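Local coordinates for hypothetical protein (Clostridium sporogenes ATCC 15579, PDB 4QRK) that is of unknown function but is a putative cell adhesion protein that folds as a right-handed beta-helix, at residues Leu107-Leu118 with Val128-Ile139; Pro163-Glu173 with Asn190-Ser200. All coordinates share one frame; numbering follows the deposited sequence.

Both interactions belong to one beta-helix, and their centres lie about 21 Å apart along it. Interaction 1, centred about 6 Å from the centre of the chain, joins two successive coils by parallel pairing on two faces. Interaction 2, centred about 19 Å from it, lies toward one end of the row of coils, where strand 191-193 runs antiparallel to strand 167-174. Strands 103-110, 123-130, 147-153, 203-210 and 167-174 follow one another in a shared sheet. The two contacts also touch directly, Ile139 O lying 3.4 Å from Pro163 CD. A bound calcium ion sits about 8 Å from Gly129 and about 10 Å from the side chain of Glu173.

Interaction 1: Leu107-Leu118 with Val128-Ile139; sequences LSLGTGEFKADL and VGMGVGKVDLDI
Leu107-Leu118 and Val128-Ile139 stack in register as parallel strands: the axes of 107-110 and 128-130 approach to 4.8 Å at 8°, and those of 113-117 and 134-138 to 4.8 Å at 1°, before and after the corner at Thr111-Gly112 and Gly131-Gly133. The ladder continues round the bend, where Val132 N donates to Gly110 O (3.0 Å). Inside, Phe114 has CG anti to its backbone N (chi1 173°), and its CE2 meets Leu137 CD2 at 3.5 Å, obliquely to the ring; the same methyl touches Ala116 CB at 3.6 Å. Selenomethionine Met130, its chain bent twice beyond CB, folds its CE back onto CB and CD1 of Leu109 in the conformers given. On the outer face a water accepts from Lys115 NZ and donates to Phe114 O, while Lys134 NZ forms a salt bridge with Asp136 OD1 (3.5 Å). Asp117 OD1 lies 4.0 Å from Asp138 OD2; these like charges are probably eased by Ser119, which bonds Asp117, and by Ser140 and Lys220, which engage Asp138. Such coil-on-coil stacking defines the beta-helix: strands 24-32 and 35-42 pack on the Leu107-Leu118 side, and strand 157-162 on the side of Val128-Ile139.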
loop_
_atom_site.group_PDB
_atom_site.type_symbol
_atom_site.label_atom_id
_atom_site.label_comp_id
_atom_site.label_asym_id
_atom_site.label_seq_id
_atom_site.Cartn_x
_atom_site.Cartn_y
_atom_site.Cartn_z
ATOM N N LEU A 107 2.963 5.368 -0.333
ATOM C CA LEU A 107 2.901 5.072 -1.762
ATOM C C LEU A 107 2.231 6.186 -2.560
ATOM O O LEU A 107 1.105 6.567 -2.271
ATOM C CB LEU A 107 2.098 3.801 -1.984
ATOM C CG LEU A 107 2.411 2.673 -1.016
ATOM C CD1 LEU A 107 1.517 1.510 -1.243
ATOM C CD2 LEU A 107 3.809 2.242 -1.257
ATOM N N SER A 108 2.917 6.653 -3.584
ATOM C CA SER A 108 2.333 7.521 -4.584
ATOM C C SER A 108 2.385 6.777 -5.911
ATOM O O SER A 108 3.467 6.564 -6.469
ATOM C CB SER A 108 3.130 8.821 -4.670
ATOM O OG SER A 108 2.550 9.684 -5.615
ATOM N N LEU A 109 1.209 6.396 -6.385
ATOM C CA LEU A 109 1.034 5.600 -7.585
ATOM C C LEU A 109 0.263 6.394 -8.642
ATOM O O LEU A 109 -0.868 6.804 -8.396
ATOM C CB LEU A 109 0.246 4.354 -7.190
ATOM C CG LEU A 109 0.661 3.737 -5.850
ATOM C CD1 LEU A 109 -0.293 2.624 -5.468
ATOM C CD2 LEU A 109 2.079 3.229 -5.916
ATOM N N GLY A 110 0.853 6.602 -9.808
ATOM C CA GLY A 110 0.219 7.412 -10.852
ATOM C C GLY A 110 -0.928 6.661 -11.504
ATOM O O GLY A 110 -2.091 6.999 -11.348
ATOM N N THR A 111 -0.591 5.579 -12.173
ATOM C CA THR A 111 -1.561 4.789 -12.916
ATOM C C THR A 111 -1.181 3.324 -12.885
ATOM O O THR A 111 -0.038 2.987 -13.175
ATOM C CB THR A 111 -1.553 5.208 -14.414
ATOM O OG1 THR A 111 -1.673 6.631 -14.511
ATOM C CG2 THR A 111 -2.730 4.576 -15.156
ATOM N N GLY A 112 -2.134 2.440 -12.643
ATOM C CA GLY A 112 -1.836 1.020 -12.656
ATOM C C GLY A 112 -2.538 0.248 -11.568
ATOM O O GLY A 112 -3.559 0.687 -11.067
ATOM N N GLU A 113 -1.980 -0.899 -11.204
ATOM C CA GLU A 113 -2.607 -1.780 -10.236
ATOM C C GLU A 113 -1.696 -2.045 -9.073
ATOM O O GLU A 113 -0.526 -2.458 -9.229
ATOM C CB GLU A 113 -3.001 -3.081 -10.899
ATOM C CG GLU A 113 -4.012 -2.912 -12.045
ATOM C CD GLU A 113 -4.261 -4.212 -12.783
ATOM O OE1 GLU A 113 -3.529 -5.194 -12.519
ATOM O OE2 GLU A 113 -5.179 -4.258 -13.630
ATOM N N PHE A 114 -2.212 -1.745 -7.895
ATOM C CA PHE A 114 -1.456 -1.937 -6.660
ATOM C C PHE A 114 -2.118 -3.055 -5.848
ATOM O O PHE A 114 -3.312 -2.987 -5.521
ATOM C CB PHE A 114 -1.438 -0.654 -5.857
ATOM C CG PHE A 114 -0.820 -0.799 -4.476
ATOM C CD1 PHE A 114 0.376 -1.470 -4.297
ATOM C CD2 PHE A 114 -1.443 -0.263 -3.364
ATOM C CE1 PHE A 114 0.936 -1.621 -3.032
ATOM C CE2 PHE A 114 -0.886 -0.401 -2.098
ATOM C CZ PHE A 114 0.293 -1.088 -1.929
ATOM N N LYS A 115 -1.339 -4.070 -5.533
ATOM C CA LYS A 115 -1.806 -5.206 -4.744
ATOM C C LYS A 115 -0.834 -5.444 -3.614
ATOM O O LYS A 115 0.396 -5.505 -3.808
ATOM C CB LYS A 115 -1.895 -6.459 -5.610
ATOM C CG LYS A 115 -2.880 -6.411 -6.759
ATOM C CD LYS A 115 -3.015 -7.831 -7.335
ATOM C CE LYS A 115 -3.608 -7.905 -8.732
ATOM N NZ LYS A 115 -4.540 -6.792 -9.054
ATOM N N ALA A 116 -1.370 -5.554 -2.409
ATOM C CA ALA A 116 -0.512 -5.762 -1.251
ATOM C C ALA A 116 -1.140 -6.628 -0.174
ATOM O O ALA A 116 -2.289 -6.418 0.244
ATOM C CB ALA A 116 -0.053 -4.412 -0.617
ATOM N N ASP A 117 -0.356 -7.597 0.263
ATOM C CA ASP A 117 -0.680 -8.364 1.437
ATOM C C ASP A 117 0.161 -7.845 2.539
ATOM O O ASP A 117 1.363 -8.116 2.593
ATOM C CB ASP A 117 -0.378 -9.839 1.260
ATOM C CG ASP A 117 -0.705 -10.650 2.528
ATOM O OD1 ASP A 117 -1.426 -10.140 3.407
ATOM O OD2 ASP A 117 -0.204 -11.781 2.666
ATOM N N LEU A 118 -0.466 -7.113 3.461
ATOM C CA LEU A 118 0.254 -6.555 4.598
ATOM C C LEU A 118 -0.217 -7.201 5.896
ATOM O O LEU A 118 0.072 -6.715 6.972
ATOM C CB LEU A 118 0.041 -5.045 4.688
ATOM C CG LEU A 118 0.419 -4.208 3.455
ATOM C CD1 LEU A 118 0.016 -2.751 3.596
ATOM C CD2 LEU A 118 1.913 -4.344 3.051
ATOM N N VAL A 128 -1.552 5.785 0.998
ATOM C CA VAL A 128 -1.565 5.457 -0.431
ATOM C C VAL A 128 -2.253 6.551 -1.191
ATOM O O VAL A 128 -3.376 6.905 -0.844
ATOM C CB VAL A 128 -2.379 4.162 -0.672
ATOM C CG1 VAL A 128 -2.497 3.852 -2.134
ATOM C CG2 VAL A 128 -1.714 2.994 0.016
ATOM N N GLY A 129 -1.598 7.100 -2.213
ATOM C CA GLY A 129 -2.305 7.871 -3.225
ATOM C C GLY A 129 -2.279 7.168 -4.579
ATOM O O GLY A 129 -1.232 6.699 -5.007
HETATM N N MSE A 130 -3.424 7.144 -5.268
HETATM C CA MSE A 130 -3.511 6.539 -6.593
HETATM C C MSE A 130 -4.245 7.518 -7.508
HETATM O O MSE A 130 -5.209 8.169 -7.116
HETATM C CB MSE A 130 -4.191 5.165 -6.518
HETATM C CG MSE A 130 -4.680 4.530 -7.841
HETATM SE SE MSE A 130 -3.305 3.925 -9.091
HETATM C CE MSE A 130 -2.573 2.448 -8.083
ATOM N N GLY A 131 -3.716 7.680 -8.722
ATOM C CA GLY A 131 -4.323 8.581 -9.705
ATOM C C GLY A 131 -5.472 7.888 -10.442
ATOM O O GLY A 131 -6.652 8.188 -10.226
ATOM N N VAL A 132 -5.109 6.944 -11.312
ATOM C CA VAL A 132 -6.065 6.158 -12.088
ATOM C C VAL A 132 -5.666 4.698 -11.950
ATOM O O VAL A 132 -4.618 4.288 -12.451
ATOM C CB VAL A 132 -6.049 6.512 -13.586
ATOM C CG1 VAL A 132 -7.010 5.596 -14.381
ATOM C CG2 VAL A 132 -6.389 7.978 -13.806
ATOM N N GLY A 133 -6.481 3.890 -11.292
ATOM C CA GLY A 133 -6.153 2.475 -11.227
ATOM C C GLY A 133 -6.861 1.774 -10.107
ATOM O O GLY A 133 -7.880 2.227 -9.628
ATOM N N LYS A 134 -6.303 0.672 -9.667
ATOM C CA LYS A 134 -6.924 -0.147 -8.633
ATOM C C LYS A 134 -5.974 -0.353 -7.492
ATOM O O LYS A 134 -4.759 -0.540 -7.679
ATOM C CB LYS A 134 -7.234 -1.549 -9.132
ATOM C CG LYS A 134 -8.165 -1.720 -10.284
ATOM C CD LYS A 134 -8.475 -3.242 -10.437
ATOM C CE LYS A 134 -9.477 -3.731 -9.350
ATOM N NZ LYS A 134 -9.473 -5.208 -9.094
ATOM N N VAL A 135 -6.564 -0.403 -6.312
ATOM C CA VAL A 135 -5.871 -0.736 -5.087
ATOM C C VAL A 135 -6.571 -1.946 -4.456
ATOM O O VAL A 135 -7.792 -1.928 -4.271
ATOM C CB VAL A 135 -5.948 0.413 -4.080
ATOM C CG1 VAL A 135 -5.382 -0.005 -2.736
ATOM C CG2 VAL A 135 -5.218 1.616 -4.589
ATOM N N ASP A 136 -5.812 -2.987 -4.134
ATOM C CA ASP A 136 -6.354 -4.168 -3.396
ATOM C C ASP A 136 -5.405 -4.480 -2.270
ATOM O O ASP A 136 -4.232 -4.826 -2.520
ATOM C CB ASP A 136 -6.489 -5.414 -4.293
ATOM C CG ASP A 136 -7.541 -5.263 -5.377
ATOM O OD1 ASP A 136 -7.228 -4.698 -6.451
ATOM O OD2 ASP A 136 -8.674 -5.750 -5.170
ATOM N N LEU A 137 -5.877 -4.350 -1.032
ATOM C CA LEU A 137 -5.028 -4.407 0.135
ATOM C C LEU A 137 -5.582 -5.325 1.172
ATOM O O LEU A 137 -6.770 -5.200 1.553
ATOM C CB LEU A 137 -4.959 -3.040 0.815
ATOM C CG LEU A 137 -4.216 -1.872 0.243
ATOM C CD1 LEU A 137 -4.513 -0.657 1.101
ATOM C CD2 LEU A 137 -2.752 -2.225 0.274
ATOM N N ASP A 138 -4.742 -6.242 1.622
ATOM C CA ASP A 138 -5.074 -7.105 2.728
ATOM C C ASP A 138 -4.359 -6.534 3.921
ATOM O O ASP A 138 -3.144 -6.603 4.047
ATOM C CB ASP A 138 -4.662 -8.545 2.477
ATOM C CG ASP A 138 -5.160 -9.484 3.559
ATOM O OD1 ASP A 138 -5.365 -9.022 4.723
ATOM O OD2 ASP A 138 -5.350 -10.680 3.244
ATOM N N ILE A 139 -5.134 -5.928 4.796
ATOM C CA ILE A 139 -4.590 -5.454 6.064
ATOM C C ILE A 139 -5.381 -6.105 7.178
ATOM O O ILE A 139 -5.832 -5.451 8.102
ATOM C CB ILE A 139 -4.603 -3.926 6.185
ATOM C CG1 ILE A 139 -5.919 -3.368 5.718
ATOM C CG2 ILE A 139 -3.563 -3.307 5.285
ATOM C CD1 ILE A 139 -6.129 -1.902 6.142
HETATM O O HOH W 1 -5.173 -4.068 -7.727
#

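Interaction 2: Pro163-Glu173 with Asn190-Ser200; sequences PKSIGVKIKAE and NIYKNSQYGKS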
loop_
_atom_site.group_PDB
_atom_site.type_symbol
_atom_site.label_atom_id
_atom_site.label_comp_id
_atom_site.label_asym_id
_atom_site.label_seq_id
_atom_site.Cartn_x
_atom_site.Cartn_y
_atom_site.Cartn_z
ATOM N N PRO A 163 -9.241 -6.966 9.639
ATOM C CA PRO A 163 -9.314 -8.101 10.558
ATOM C C PRO A 163 -10.646 -8.127 11.286
ATOM O O PRO A 163 -11.284 -7.087 11.421
ATOM C CB PRO A 163 -8.165 -7.821 11.540
ATOM C CG PRO A 163 -7.982 -6.356 11.504
ATOM C CD PRO A 163 -8.444 -5.851 10.172
ATOM N N LYS A 164 -11.066 -9.301 11.730
ATOM C CA LYS A 164 -12.251 -9.438 12.578
ATOM C C LYS A 164 -11.861 -9.282 14.047
ATOM O O LYS A 164 -12.627 -8.765 14.831
ATOM C CB LYS A 164 -12.890 -10.817 12.362
ATOM C CG LYS A 164 -13.529 -10.978 10.983
ATOM C CD LYS A 164 -14.033 -12.386 10.733
ATOM C CE LYS A 164 -14.958 -12.436 9.532
ATOM N NZ LYS A 164 -14.937 -13.783 8.902
ATOM N N SER A 165 -10.633 -9.674 14.375
ATOM C CA SER A 165 -10.168 -9.801 15.762
ATOM C C SER A 165 -9.820 -8.501 16.475
ATOM O O SER A 165 -9.791 -8.470 17.679
ATOM C CB SER A 165 -8.918 -10.669 15.796
ATOM O OG SER A 165 -7.922 -10.145 14.930
ATOM N N ILE A 166 -9.501 -7.450 15.737
ATOM C CA ILE A 166 -9.239 -6.167 16.352
ATOM C C ILE A 166 -10.195 -5.127 15.803
ATOM O O ILE A 166 -10.782 -5.283 14.729
ATOM C CB ILE A 166 -7.769 -5.751 16.213
ATOM C CG1 ILE A 166 -7.430 -5.305 14.811
ATOM C CG2 ILE A 166 -6.852 -6.926 16.602
ATOM C CD1 ILE A 166 -6.096 -4.616 14.757
ATOM N N GLY A 167 -10.370 -4.055 16.564
ATOM C CA GLY A 167 -11.310 -3.017 16.188
ATOM C C GLY A 167 -10.876 -2.260 14.962
ATOM O O GLY A 167 -9.708 -1.908 14.783
ATOM N N VAL A 168 -11.849 -2.008 14.106
ATOM C CA VAL A 168 -11.674 -1.246 12.890
ATOM C C VAL A 168 -12.765 -0.174 12.752
ATOM O O VAL A 168 -13.967 -0.423 12.984
ATOM C CB VAL A 168 -11.728 -2.209 11.659
ATOM C CG1 VAL A 168 -11.594 -1.464 10.390
ATOM C CG2 VAL A 168 -10.637 -3.232 11.746
ATOM N N LYS A 169 -12.331 1.032 12.412
ATOM C CA LYS A 169 -13.241 2.101 12.035
ATOM C C LYS A 169 -12.779 2.683 10.734
ATOM O O LYS A 169 -11.605 3.028 10.602
ATOM C CB LYS A 169 -13.272 3.175 13.129
ATOM C CG LYS A 169 -14.203 4.343 12.878
ATOM C CD LYS A 169 -14.242 5.184 14.146
ATOM C CE LYS A 169 -15.160 6.377 14.097
ATOM N NZ LYS A 169 -15.358 6.917 15.495
ATOM N N ILE A 170 -13.707 2.801 9.782
ATOM C CA ILE A 170 -13.406 3.265 8.421
ATOM C C ILE A 170 -14.274 4.460 8.099
ATOM O O ILE A 170 -15.508 4.391 8.189
ATOM C CB ILE A 170 -13.737 2.222 7.343
ATOM C CG1 ILE A 170 -13.038 0.898 7.634
ATOM C CG2 ILE A 170 -13.313 2.730 5.919
ATOM C CD1 ILE A 170 -13.975 -0.155 8.064
ATOM N N LYS A 171 -13.644 5.564 7.750
ATOM C CA LYS A 171 -14.369 6.674 7.133
ATOM C C LYS A 171 -14.199 6.535 5.634
ATOM O O LYS A 171 -13.088 6.603 5.124
ATOM C CB LYS A 171 -13.862 8.021 7.663
ATOM C CG LYS A 171 -14.567 9.237 7.050
ATOM C CD LYS A 171 -14.105 10.538 7.715
ATOM C CE LYS A 171 -15.002 11.722 7.345
ATOM N NZ LYS A 171 -14.865 12.879 8.294
ATOM N N ALA A 172 -15.300 6.297 4.926
ATOM C CA ALA A 172 -15.222 6.048 3.483
ATOM C C ALA A 172 -16.053 7.075 2.746
ATOM O O ALA A 172 -17.283 7.141 2.917
ATOM C CB ALA A 172 -15.679 4.659 3.129
ATOM N N GLU A 173 -15.340 7.868 1.940
ATOM C CA GLU A 173 -15.913 8.954 1.159
ATOM C C GLU A 173 -15.671 8.785 -0.337
ATOM O O GLU A 173 -14.542 8.542 -0.790
ATOM C CB GLU A 173 -15.310 10.265 1.631
ATOM C CG GLU A 173 -15.902 10.703 2.957
ATOM C CD GLU A 173 -15.065 11.726 3.670
ATOM O OE1 GLU A 173 -13.817 11.702 3.522
ATOM O OE2 GLU A 173 -15.668 12.547 4.393
ATOM N N ASN A 190 -20.840 8.066 6.596
ATOM C CA ASN A 190 -19.667 7.589 5.880
ATOM C C ASN A 190 -18.730 6.828 6.812
ATOM O O ASN A 190 -17.597 6.537 6.430
ATOM C CB ASN A 190 -18.929 8.750 5.198
ATOM C CG ASN A 190 -19.788 9.461 4.178
ATOM O OD1 ASN A 190 -20.316 8.833 3.250
ATOM N ND2 ASN A 190 -19.933 10.776 4.328
ATOM N N ILE A 191 -19.213 6.497 8.014
ATOM C CA ILE A 191 -18.423 5.715 8.981
ATOM C C ILE A 191 -18.911 4.272 9.102
ATOM O O ILE A 191 -20.109 4.013 9.302
ATOM C CB ILE A 191 -18.493 6.310 10.389
ATOM C CG1 ILE A 191 -18.198 7.813 10.366
ATOM C CG2 ILE A 191 -17.558 5.529 11.329
ATOM C CD1 ILE A 191 -16.858 8.140 9.828
ATOM N N TYR A 192 -17.961 3.351 9.041
ATOM C CA TYR A 192 -18.197 1.914 9.132
ATOM C C TYR A 192 -17.288 1.301 10.178
ATOM O O TYR A 192 -16.109 1.657 10.253
ATOM C CB TYR A 192 -17.903 1.252 7.794
ATOM C CG TYR A 192 -18.727 1.828 6.698
ATOM C CD1 TYR A 192 -18.347 3.001 6.083
ATOM C CD2 TYR A 192 -19.897 1.215 6.301
ATOM C CE1 TYR A 192 -19.098 3.559 5.076
ATOM C CE2 TYR A 192 -20.671 1.756 5.311
ATOM C CZ TYR A 192 -20.276 2.946 4.701
ATOM O OH TYR A 192 -21.029 3.505 3.695
ATOM N N LYS A 193 -17.815 0.371 10.965
ATOM C CA LYS A 193 -17.012 -0.266 12.004
ATOM C C LYS A 193 -17.331 -1.734 12.091
ATOM O O LYS A 193 -18.400 -2.158 11.674
ATOM C CB LYS A 193 -17.339 0.333 13.377
ATOM C CG LYS A 193 -17.162 1.816 13.495
ATOM C CD LYS A 193 -17.824 2.348 14.768
ATOM C CE LYS A 193 -19.347 2.341 14.646
ATOM N NZ LYS A 193 -20.045 3.154 15.698
ATOM N N ASN A 194 -16.426 -2.498 12.692
ATOM C CA ASN A 194 -16.743 -3.852 13.091
ATOM C C ASN A 194 -17.096 -3.917 14.565
ATOM O O ASN A 194 -17.036 -2.909 15.308
ATOM C CB ASN A 194 -15.617 -4.826 12.742
ATOM C CG ASN A 194 -14.324 -4.557 13.504
ATOM O OD1 ASN A 194 -14.260 -3.731 14.429
ATOM N ND2 ASN A 194 -13.285 -5.295 13.135
ATOM N N SER A 195 -17.488 -5.105 14.988
ATOM C CA SER A 195 -18.002 -5.279 16.345
ATOM C C SER A 195 -16.880 -5.093 17.374
ATOM O O SER A 195 -17.151 -4.683 18.494
ATOM C CB SER A 195 -18.690 -6.646 16.499
ATOM O OG SER A 195 -17.815 -7.701 16.136
ATOM N N GLN A 196 -15.623 -5.352 17.002
ATOM C CA GLN A 196 -14.519 -5.171 17.963
ATOM C C GLN A 196 -14.129 -3.714 18.242
ATOM O O GLN A 196 -13.437 -3.428 19.215
ATOM C CB GLN A 196 -13.305 -5.999 17.585
ATOM C CG GLN A 196 -13.449 -7.444 17.971
ATOM C CD GLN A 196 -13.414 -7.656 19.477
ATOM O OE1 GLN A 196 -14.449 -7.861 20.093
ATOM N NE2 GLN A 196 -12.232 -7.612 20.065
ATOM N N TYR A 197 -14.578 -2.787 17.408
ATOM C CA TYR A 197 -14.141 -1.409 17.576
ATOM C C TYR A 197 -14.656 -0.814 18.887
ATOM O O TYR A 197 -15.852 -0.859 19.174
ATOM C CB TYR A 197 -14.592 -0.526 16.434
ATOM C CG TYR A 197 -13.984 0.833 16.564
ATOM C CD1 TYR A 197 -12.633 1.051 16.216
ATOM C CD2 TYR A 197 -14.721 1.897 17.074
ATOM C CE1 TYR A 197 -12.070 2.291 16.355
ATOM C CE2 TYR A 197 -14.156 3.138 17.225
ATOM C CZ TYR A 197 -12.842 3.338 16.870
ATOM O OH TYR A 197 -12.303 4.589 17.034
ATOM N N GLY A 198 -13.731 -0.260 19.659
ATOM C CA GLY A 198 -14.025 0.252 20.984
ATOM C C GLY A 198 -13.783 -0.755 22.100
ATOM O O GLY A 198 -13.782 -0.373 23.260
ATOM N N LYS A 199 -13.611 -2.027 21.743
ATOM C CA LYS A 199 -13.457 -3.137 22.693
ATOM C C LYS A 199 -12.005 -3.642 22.769
ATOM O O LYS A 199 -11.498 -3.898 23.831
ATOM C CB LYS A 199 -14.329 -4.320 22.247
ATOM C CG LYS A 199 -15.815 -4.148 22.362
ATOM C CD LYS A 199 -16.503 -5.426 21.939
ATOM C CE LYS A 199 -18.011 -5.365 22.133
ATOM N NZ LYS A 199 -18.753 -5.188 20.863
ATOM N N SER A 200 -11.348 -3.824 21.626
ATOM C CA SER A 200 -9.946 -4.246 21.621
ATOM C C SER A 200 -9.029 -3.098 22.026
ATOM O O SER A 200 -9.325 -1.923 21.776
ATOM C CB SER A 200 -9.558 -4.784 20.234
ATOM O OG SER A 200 -9.730 -3.765 19.270
HETATM O O HOH W 2 -15.203 -7.452 14.899
#
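Asn194 meets the backbone of Pro163-Glu173 with both ends of its amide. ND2 donates to Ile166 O at 3.0 Å, nearly straight (170° at the hydrogen) and close to the amide plane, whereas OD1 accepts from Val168 N at 3.0 Å with the donor 43° out of the carbonyl plane. With chi1 at 65°, CG sits between the backbone N and the carbonyl carbon, which brings the amide to the strand while Asn194 N donates to Val168 O. Farther along, Ile170 and Tyr192 form an antiparallel hydrogen-bonded pair through both their N-H and C=O groups, and Ala172 N donates to Asn190 O at 2.8 Å. Back beside Asn194, Gly167 N donates to Ser200 OG (2.8 Å), a hydroxyl that also bonds Asn202 O. A water donates to Lys164 O, accepts from Gln196 N and bonds Ser195 OG, joining the loop before the strand to the type I turn Asn194-Tyr197. The Tyr197 ring takes Lys169 CB over one face, a CH-pi contact 3.8 Å from the centroid, and its OH bonds Glu205; Lys193 NZ forms a salt bridge with Glu187. Where strand pairing gives way to the turn, side-chain amide and hydroxyl groups thus take over from backbone partners: Ile166 O, Gly167 N and Val168 N are each satisfied by a side chain, which ties the irregular 194-200 segment to the start of strand 167-174.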